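Arylalkylamine N-Acetyltransferase 2 (PDB 4FD5) probably transfers acyl groups from coenzyme A thioesters to the amine of arylalkylamines such as dopamine and serotonin, as a member of the GNAT acetyltransferase family. Local coordinates at residues 23-28 with 135-140; 131-136 with 167-172. All coordinates share one frame; numbering follows the deposited sequence.

In the fold
Strand 129-138 of the mixed GNAT sheet is common to both contacts, which share I135 and L136 and have centres about 15 Å apart. Interaction 2 lies about 4 Å from the centre of the chain and joins this strand edgewise to strand 166-171, through backbone bonds, a side-chain hydroxyl and one water, with an apolar cluster on one face and charges on the other. Interaction 1, about 12 Å from that centre and also buried, uses the C-terminal end of the same strand, where helix 19-29 packs across the sheet. It has no backbone-to-backbone bonds between its segments and buries 213 Å² against 385 Å²; one histidine-serine bond, a bridging water and a few methyl contacts make it up.

Interaction 1: residues 23-28 with 135-140; sequences IEHLRQ and ILSVDS
I135 and L26 meet tip to tip: CG2 of I135 lies 3.9 Å from CD2 of L26, while the CD1 methyls of the two residues touch as a second pair. Two residues on, S137 points its side chain at the helix. Its OG, anti to the backbone N (chi1 178°), forms a 2.8 Å hydrogen bond with NE2 of H25, and the serine CB also rests against CD2 of L26. At D139 the contact turns to the rim of the imidazole, where the backbone N lies in the ring plane, 3.7 Å from CE1 of H25. A water in the ring plane donates to OD2 of D139 (2.6 Å) and pairs with ND1 of H25 (2.8 Å), so that both imidazole nitrogens are engaged and the rotation of the ring is fixed from two ends. R141 forms a salt bridge with the same OD2. Here the axes of helix segment 23-28 and strand segment 135-138 come within 9.5 Å at 77°, the helix lying across one face of the sheet; strand 75-85 flanks H25 and L26, S56 of helix 50-60 touches L26 and I135, and helix 147-161 covers L136 and V138 on the opposite face.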
ATOM      1  N   ILE A  23      -0.997  -0.797  14.051  1.00 16.38           N
ATOM      2  CA  ILE A  23      -1.010  -2.158  13.577  1.00 17.82           C
ATOM      3  C   ILE A  23      -2.321  -2.846  13.968  1.00 16.68           C
ATOM      4  O   ILE A  23      -2.903  -3.581  13.175  1.00 17.48           O
ATOM      5  CB  ILE A  23       0.242  -2.917  14.039  1.00 18.06           C
ATOM      6  CG1 ILE A  23       1.458  -2.353  13.294  1.00 21.66           C
ATOM      7  CG2 ILE A  23       0.070  -4.417  13.777  1.00 20.58           C
ATOM      8  CD1 ILE A  23       2.794  -2.773  13.846  1.00 23.40           C
ATOM      9  N   GLU A  24      -2.816  -2.552  15.174  1.00 17.06           N
ATOM     10  CA  GLU A  24      -4.116  -3.059  15.589  1.00 19.24           C
ATOM     11  C   GLU A  24      -5.215  -2.562  14.635  1.00 19.05           C
ATOM     12  O   GLU A  24      -6.058  -3.354  14.205  1.00 18.32           O
ATOM     13  CB  GLU A  24      -4.416  -2.673  17.041  1.00 21.73           C
ATOM     14  CG  GLU A  24      -5.741  -3.203  17.577  1.00 22.85           C
ATOM     15  CD  GLU A  24      -5.844  -4.729  17.612  1.00 26.05           C
ATOM     16  OE1 GLU A  24      -4.820  -5.438  17.526  1.00 28.63           O
ATOM     17  OE2 GLU A  24      -6.987  -5.223  17.727  1.00 29.72           O
ATOM     18  N   HIS A  25      -5.176  -1.276  14.272  1.00 19.05           N
ATOM     19  CA  HIS A  25      -6.156  -0.740  13.310  1.00 19.11           C
ATOM     20  C   HIS A  25      -6.100  -1.610  12.063  1.00 18.61           C
ATOM     21  O   HIS A  25      -7.146  -2.052  11.556  1.00 18.32           O
ATOM     22  CB  HIS A  25      -5.886   0.742  12.990  1.00 16.19           C
ATOM     23  CG  HIS A  25      -6.470   1.221  11.682  1.00 18.51           C
ATOM     24  ND1 HIS A  25      -7.755   1.714  11.562  1.00 21.46           N
ATOM     25  CD2 HIS A  25      -5.927   1.300  10.440  1.00 19.18           C
ATOM     26  CE1 HIS A  25      -7.979   2.068  10.300  1.00 13.62           C
ATOM     27  NE2 HIS A  25      -6.886   1.827   9.603  1.00 19.23           N
ATOM     28  N   LEU A  26      -4.888  -1.910  11.594  1.00 17.41           N
ATOM     29  CA  LEU A  26      -4.773  -2.681  10.355  1.00 16.46           C
ATOM     30  C   LEU A  26      -5.375  -4.077  10.565  1.00 19.68           C
ATOM     31  O   LEU A  26      -6.188  -4.545   9.749  1.00 19.73           O
ATOM     32  CB  LEU A  26      -3.321  -2.725   9.848  1.00 16.15           C
ATOM     33  CG  LEU A  26      -2.759  -1.346   9.453  1.00 16.64           C
ATOM     34  CD1 LEU A  26      -1.267  -1.391   9.119  1.00 18.67           C
ATOM     35  CD2 LEU A  26      -3.547  -0.738   8.279  1.00 17.76           C
ATOM     36  N   ARG A  27      -5.046  -4.707  11.694  1.00 19.03           N
ATOM     37  CA  ARG A  27      -5.539  -6.053  11.945  1.00 20.88           C
ATOM     38  C   ARG A  27      -7.040  -6.049  11.897  1.00 22.41           C
ATOM     39  O   ARG A  27      -7.652  -7.014  11.444  1.00 23.54           O
ATOM     40  CB  ARG A  27      -5.134  -6.541  13.328  1.00 21.24           C
ATOM     41  CG  ARG A  27      -3.695  -6.897  13.460  1.00 22.19           C
ATOM     42  CD  ARG A  27      -3.469  -7.675  14.758  1.00 23.03           C
ATOM     43  NE  ARG A  27      -2.047  -7.777  15.045  1.00 26.69           N
ATOM     44  CZ  ARG A  27      -1.393  -6.969  15.877  1.00 27.49           C
ATOM     45  NH1 ARG A  27      -2.037  -6.002  16.529  1.00 25.43           N
ATOM     46  NH2 ARG A  27      -0.089  -7.134  16.069  1.00 30.60           N
ATOM     47  N   GLN A  28      -7.633  -4.964  12.378  1.00 22.12           N
ATOM     48  CA  GLN A  28      -9.065  -4.984  12.593  1.00 24.96           C
ATOM     49  C   GLN A  28      -9.781  -4.544  11.346  1.00 24.39           C
ATOM     50  O   GLN A  28     -10.916  -4.965  11.103  1.00 28.75           O
ATOM     51  CB  GLN A  28      -9.469  -4.094  13.766  1.00 26.21           C
ATOM     52  CG  GLN A  28      -9.046  -4.626  15.125  1.00 27.31           C
ATOM     53  CD  GLN A  28      -9.761  -5.910  15.504  1.00 28.68           C
ATOM     54  OE1 GLN A  28     -10.899  -6.155  15.087  1.00 33.55           O
ATOM     55  NE2 GLN A  28      -9.094  -6.740  16.295  1.00 29.80           N
ATOM     56  N   ILE A 135      -0.120   1.423   2.149  1.00 13.08           N
ATOM     57  CA  ILE A 135      -1.449   1.101   2.652  1.00 12.98           C
ATOM     58  C   ILE A 135      -2.257   2.377   2.801  1.00 13.74           C
ATOM     59  O   ILE A 135      -1.746   3.367   3.311  1.00 13.66           O
ATOM     60  CB  ILE A 135      -1.387   0.420   4.038  1.00 15.75           C
ATOM     61  CG1 ILE A 135      -0.813  -0.990   3.894  1.00 17.05           C
ATOM     62  CG2 ILE A 135      -2.771   0.382   4.675  1.00 15.30           C
ATOM     63  CD1 ILE A 135      -0.782  -1.766   5.207  1.00 18.90           C
ATOM     64  N   LEU A 136      -3.512   2.355   2.350  1.00 13.69           N
ATOM     65  CA  LEU A 136      -4.450   3.445   2.614  1.00 13.21           C
ATOM     66  C   LEU A 136      -5.685   2.802   3.226  1.00 14.17           C
ATOM     67  O   LEU A 136      -6.331   1.955   2.589  1.00 14.41           O
ATOM     68  CB  LEU A 136      -4.808   4.173   1.310  1.00 14.65           C
ATOM     69  CG  LEU A 136      -5.870   5.272   1.385  1.00 14.79           C
ATOM     70  CD1 LEU A 136      -5.429   6.393   2.316  1.00 14.79           C
ATOM     71  CD2 LEU A 136      -6.133   5.794  -0.010  1.00 14.64           C
ATOM     72  N   SER A 137      -6.004   3.196   4.454  1.00 12.91           N
ATOM     73  CA  SER A 137      -7.016   2.488   5.246  1.00 14.43           C
ATOM     74  C   SER A 137      -7.837   3.489   6.053  1.00 15.30           C
ATOM     75  O   SER A 137      -7.271   4.387   6.671  1.00 13.46           O
ATOM     76  CB  SER A 137      -6.315   1.508   6.208  1.00 16.43           C
ATOM     77  OG  SER A 137      -7.264   0.848   7.029  1.00 18.47           O
ATOM     78  N   VAL A 138      -9.167   3.365   6.023  1.00 13.82           N
ATOM     79  CA  VAL A 138     -10.025   4.236   6.820  1.00 15.95           C
ATOM     80  C   VAL A 138     -11.048   3.373   7.548  1.00 15.65           C
ATOM     81  O   VAL A 138     -11.736   2.566   6.924  1.00 18.24           O
ATOM     82  CB  VAL A 138     -10.766   5.274   5.943  1.00 14.39           C
ATOM     83  CG1 VAL A 138     -11.714   6.146   6.807  1.00 14.98           C
ATOM     84  CG2 VAL A 138      -9.771   6.130   5.189  1.00 17.78           C
ATOM     85  N   ASP A 139     -11.105   3.527   8.865  1.00 17.05           N
ATOM     86  CA  ASP A 139     -12.019   2.794   9.736  1.00 17.36           C
ATOM     87  C   ASP A 139     -13.468   3.070   9.305  1.00 18.80           C
ATOM     88  O   ASP A 139     -13.817   4.212   9.011  1.00 18.71           O
ATOM     89  CB  ASP A 139     -11.793   3.248  11.185  1.00 19.08           C
ATOM     90  CG  ASP A 139     -12.576   2.422  12.191  1.00 24.17           C
ATOM     91  OD1 ASP A 139     -13.821   2.428  12.125  1.00 24.35           O
ATOM     92  OD2 ASP A 139     -11.949   1.772  13.065  1.00 22.49           O
ATOM     93  N   SER A 140     -14.291   2.030   9.234  1.00 19.13           N
ATOM     94  CA  SER A 140     -15.667   2.190   8.749  1.00 20.88           C
ATOM     95  C   SER A 140     -16.445   3.270   9.504  1.00 20.84           C
ATOM     96  O   SER A 140     -17.323   3.920   8.922  1.00 20.27           O
ATOM     97  CB  SER A 140     -16.434   0.862   8.794  1.00 21.85           C
ATOM     98  OG  SER A 140     -16.571   0.404  10.134  1.00 22.69           O
TER
HETATM   99  O   HOH W   1      -9.448   2.003  13.797  1.00 26.71           O

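Interaction 2: residues 131-136 with 167-172; sequences FEIRIL and MKTDAT
The beta-alpha-beta unit of strand 129-138, helix 147-161 and strand 166-171 brings together two parallel neighbours in the GNAT sheet. K168 is bonded through both backbone polar atoms: its N donates to O of F131 at 2.9 Å, and its O accepts from N of I133, also at 2.9 Å. Further along, the strands diverge and OG1 of T169 donates to O of I133 at 2.8 Å. A water donates to that same carbonyl and to OE2 of E132 and accepts from N of D170. R134 and I135 both face L80 of strand 75-85 in a classic bulge. On the face carrying F131, M167 and I133, the methionine bends at chi3 (81°), bringing its CE to 3.6 Å from CD1 of F131 and near CD1 of I133.

On the other face, OE2 of E132 lies 3.5 Å from NZ of K168 in a long salt bridge. R134 grips OE1 of E132 side-on through NE and NH2, and NZ of K168 binds OD1 of D170 at 2.6 Å. The carboxylates of E132 and D170, planes 70° apart, bring OE2 and OD2 within 3.7 Å, the lysine probably offsetting their like charge; N116 bonds NZ of K168 through OD1 and OD2 of D170 through ND2. Strands 75-85 and 213-220 flank the pair, while helix 147-161 packs over the face of F131, I133 and M167.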
ATOM      1  N   PHE A 131       8.701   8.078  -3.257  1.00 14.82           N
ATOM      2  CA  PHE A 131       7.826   8.017  -2.091  1.00 15.55           C
ATOM      3  C   PHE A 131       6.670   7.068  -2.408  1.00 13.84           C
ATOM      4  O   PHE A 131       5.863   7.355  -3.298  1.00 14.99           O
ATOM      5  CB  PHE A 131       7.315   9.432  -1.816  1.00 15.39           C
ATOM      6  CG  PHE A 131       6.577   9.594  -0.511  1.00 15.37           C
ATOM      7  CD1 PHE A 131       5.248   9.221  -0.396  1.00 13.31           C
ATOM      8  CD2 PHE A 131       7.195  10.200   0.575  1.00 14.85           C
ATOM      9  CE1 PHE A 131       4.548   9.402   0.810  1.00 13.07           C
ATOM     10  CE2 PHE A 131       6.510  10.396   1.783  1.00 15.70           C
ATOM     11  CZ  PHE A 131       5.182  10.000   1.904  1.00 14.99           C
ATOM     12  N   GLU A 132       6.595   5.944  -1.685  1.00 14.00           N
ATOM     13  CA  GLU A 132       5.620   4.897  -2.000  1.00 14.19           C
ATOM     14  C   GLU A 132       4.468   4.807  -0.996  1.00 15.04           C
ATOM     15  O   GLU A 132       4.685   4.575   0.199  1.00 15.09           O
ATOM     16  CB  GLU A 132       6.315   3.525  -2.127  1.00 14.16           C
ATOM     17  CG  GLU A 132       5.388   2.435  -2.663  1.00 17.18           C
ATOM     18  CD  GLU A 132       6.039   1.058  -2.699  1.00 21.81           C
ATOM     19  OE1 GLU A 132       7.004   0.804  -1.927  1.00 20.68           O
ATOM     20  OE2 GLU A 132       5.559   0.220  -3.498  1.00 27.73           O
ATOM     21  N   ILE A 133       3.239   4.964  -1.489  1.00 13.64           N
ATOM     22  CA  ILE A 133       2.056   4.782  -0.656  1.00 13.41           C
ATOM     23  C   ILE A 133       1.774   3.284  -0.646  1.00 13.16           C
ATOM     24  O   ILE A 133       1.501   2.690  -1.689  1.00 14.46           O
ATOM     25  CB  ILE A 133       0.834   5.532  -1.224  1.00 13.61           C
ATOM     26  CG1 ILE A 133       1.102   7.025  -1.328  1.00 15.24           C
ATOM     27  CG2 ILE A 133      -0.403   5.307  -0.347  1.00 15.59           C
ATOM     28  CD1 ILE A 133       0.239   7.713  -2.385  1.00 16.61           C
ATOM     29  N   ARG A 134       1.857   2.666   0.526  1.00 11.96           N
ATOM     30  CA  ARG A 134       1.746   1.215   0.622  1.00 14.16           C
ATOM     31  C   ARG A 134       0.400   0.742   1.127  1.00 15.17           C
ATOM     32  O   ARG A 134      -0.132  -0.256   0.623  1.00 17.24           O
ATOM     33  CB  ARG A 134       2.867   0.649   1.493  1.00 12.75           C
ATOM     34  CG  ARG A 134       4.210   0.907   0.857  1.00 13.64           C
ATOM     35  CD  ARG A 134       5.375   0.294   1.644  1.00 16.36           C
ATOM     36  NE  ARG A 134       6.595   0.503   0.875  1.00 17.67           N
ATOM     37  CZ  ARG A 134       7.828   0.525   1.371  1.00 20.19           C
ATOM     38  NH1 ARG A 134       8.045   0.320   2.666  1.00 17.52           N
ATOM     39  NH2 ARG A 134       8.850   0.749   0.550  1.00 19.98           N
ATOM     40  N   ILE A 135      -0.120   1.423   2.149  1.00 13.08           N
ATOM     41  CA  ILE A 135      -1.449   1.101   2.652  1.00 12.98           C
ATOM     42  C   ILE A 135      -2.257   2.377   2.801  1.00 13.74           C
ATOM     43  O   ILE A 135      -1.746   3.367   3.311  1.00 13.66           O
ATOM     44  CB  ILE A 135      -1.387   0.420   4.038  1.00 15.75           C
ATOM     45  CG1 ILE A 135      -0.813  -0.990   3.894  1.00 17.05           C
ATOM     46  CG2 ILE A 135      -2.771   0.382   4.675  1.00 15.30           C
ATOM     47  CD1 ILE A 135      -0.782  -1.766   5.207  1.00 18.90           C
ATOM     48  N   LEU A 136      -3.512   2.355   2.350  1.00 13.69           N
ATOM     49  CA  LEU A 136      -4.450   3.445   2.614  1.00 13.21           C
ATOM     50  C   LEU A 136      -5.685   2.802   3.226  1.00 14.17           C
ATOM     51  O   LEU A 136      -6.331   1.955   2.589  1.00 14.41           O
ATOM     52  CB  LEU A 136      -4.808   4.173   1.310  1.00 14.65           C
ATOM     53  CG  LEU A 136      -5.870   5.272   1.385  1.00 14.79           C
ATOM     54  CD1 LEU A 136      -5.429   6.393   2.316  1.00 14.79           C
ATOM     55  CD2 LEU A 136      -6.133   5.794  -0.010  1.00 14.64           C
ATOM     56  N   MET A 167       5.941  10.193  -6.500  1.00 14.92           N
ATOM     57  CA  MET A 167       5.221   9.268  -5.633  1.00 15.17           C
ATOM     58  C   MET A 167       4.699   8.097  -6.449  1.00 15.73           C
ATOM     59  O   MET A 167       4.427   8.240  -7.640  1.00 14.61           O
ATOM     60  CB  MET A 167       4.035   9.959  -4.963  1.00 15.05           C
ATOM     61  CG  MET A 167       4.366  11.209  -4.146  1.00 15.51           C
ATOM     62  SD  MET A 167       2.887  11.978  -3.471  1.00 16.58           S
ATOM     63  CE  MET A 167       2.585  10.972  -2.015  1.00 15.92           C
ATOM     64  N   LYS A 168       4.532   6.957  -5.787  1.00 14.77           N
ATOM     65  CA  LYS A 168       4.172   5.712  -6.469  1.00 15.33           C
ATOM     66  C   LYS A 168       3.242   4.926  -5.575  1.00 15.79           C
ATOM     67  O   LYS A 168       3.378   4.975  -4.358  1.00 15.37           O
ATOM     68  CB  LYS A 168       5.454   4.902  -6.727  1.00 17.14           C
ATOM     69  CG  LYS A 168       5.268   3.461  -7.208  1.00 21.18           C
ATOM     70  CD  LYS A 168       6.631   2.759  -7.277  1.00 23.30           C
ATOM     71  CE  LYS A 168       6.542   1.369  -7.915  1.00 23.62           C
ATOM     72  NZ  LYS A 168       6.041   0.345  -6.965  1.00 23.96           N
ATOM     73  N   THR A 169       2.288   4.202  -6.159  1.00 14.80           N
ATOM     74  CA  THR A 169       1.509   3.256  -5.369  1.00 13.62           C
ATOM     75  C   THR A 169       1.160   2.032  -6.215  1.00 16.27           C
ATOM     76  O   THR A 169       0.854   2.160  -7.402  1.00 15.48           O
ATOM     77  CB  THR A 169       0.235   3.907  -4.765  1.00 14.13           C
ATOM     78  OG1 THR A 169      -0.356   3.032  -3.797  1.00 16.02           O
ATOM     79  CG2 THR A 169      -0.793   4.205  -5.850  1.00 16.61           C
ATOM     80  N   ASP A 170       1.220   0.849  -5.606  1.00 14.93           N
ATOM     81  CA  ASP A 170       0.820  -0.371  -6.287  1.00 15.77           C
ATOM     82  C   ASP A 170      -0.574  -0.702  -5.760  1.00 16.48           C
ATOM     83  O   ASP A 170      -0.732  -1.386  -4.748  1.00 19.86           O
ATOM     84  CB  ASP A 170       1.829  -1.503  -6.022  1.00 17.12           C
ATOM     85  CG  ASP A 170       3.250  -1.157  -6.492  1.00 20.61           C
ATOM     86  OD1 ASP A 170       3.442  -0.101  -7.145  1.00 22.26           O
ATOM     87  OD2 ASP A 170       4.183  -1.932  -6.187  1.00 26.28           O
ATOM     88  N   ALA A 171      -1.576  -0.179  -6.459  1.00 15.04           N
ATOM     89  CA  ALA A 171      -2.935  -0.137  -5.990  1.00 17.22           C
ATOM     90  C   ALA A 171      -3.662  -1.382  -6.440  1.00 18.00           C
ATOM     91  O   ALA A 171      -3.890  -1.579  -7.631  1.00 16.54           O
ATOM     92  CB  ALA A 171      -3.625   1.095  -6.524  1.00 16.78           C
ATOM     93  N   THR A 172      -4.006  -2.225  -5.476  1.00 17.44           N
ATOM     94  CA  THR A 172      -4.629  -3.507  -5.783  1.00 18.03           C
ATOM     95  C   THR A 172      -6.135  -3.411  -5.841  1.00 19.61           C
ATOM     96  O   THR A 172      -6.783  -4.306  -6.385  1.00 19.48           O
ATOM     97  CB  THR A 172      -4.260  -4.569  -4.729  1.00 19.24           C
ATOM     98  OG1 THR A 172      -4.716  -4.134  -3.439  1.00 20.00           O
ATOM     99  CG2 THR A 172      -2.754  -4.769  -4.689  1.00 20.03           C
TER
HETATM  100  O   HOH W   2       2.406   0.425  -3.058  1.00 18.37           O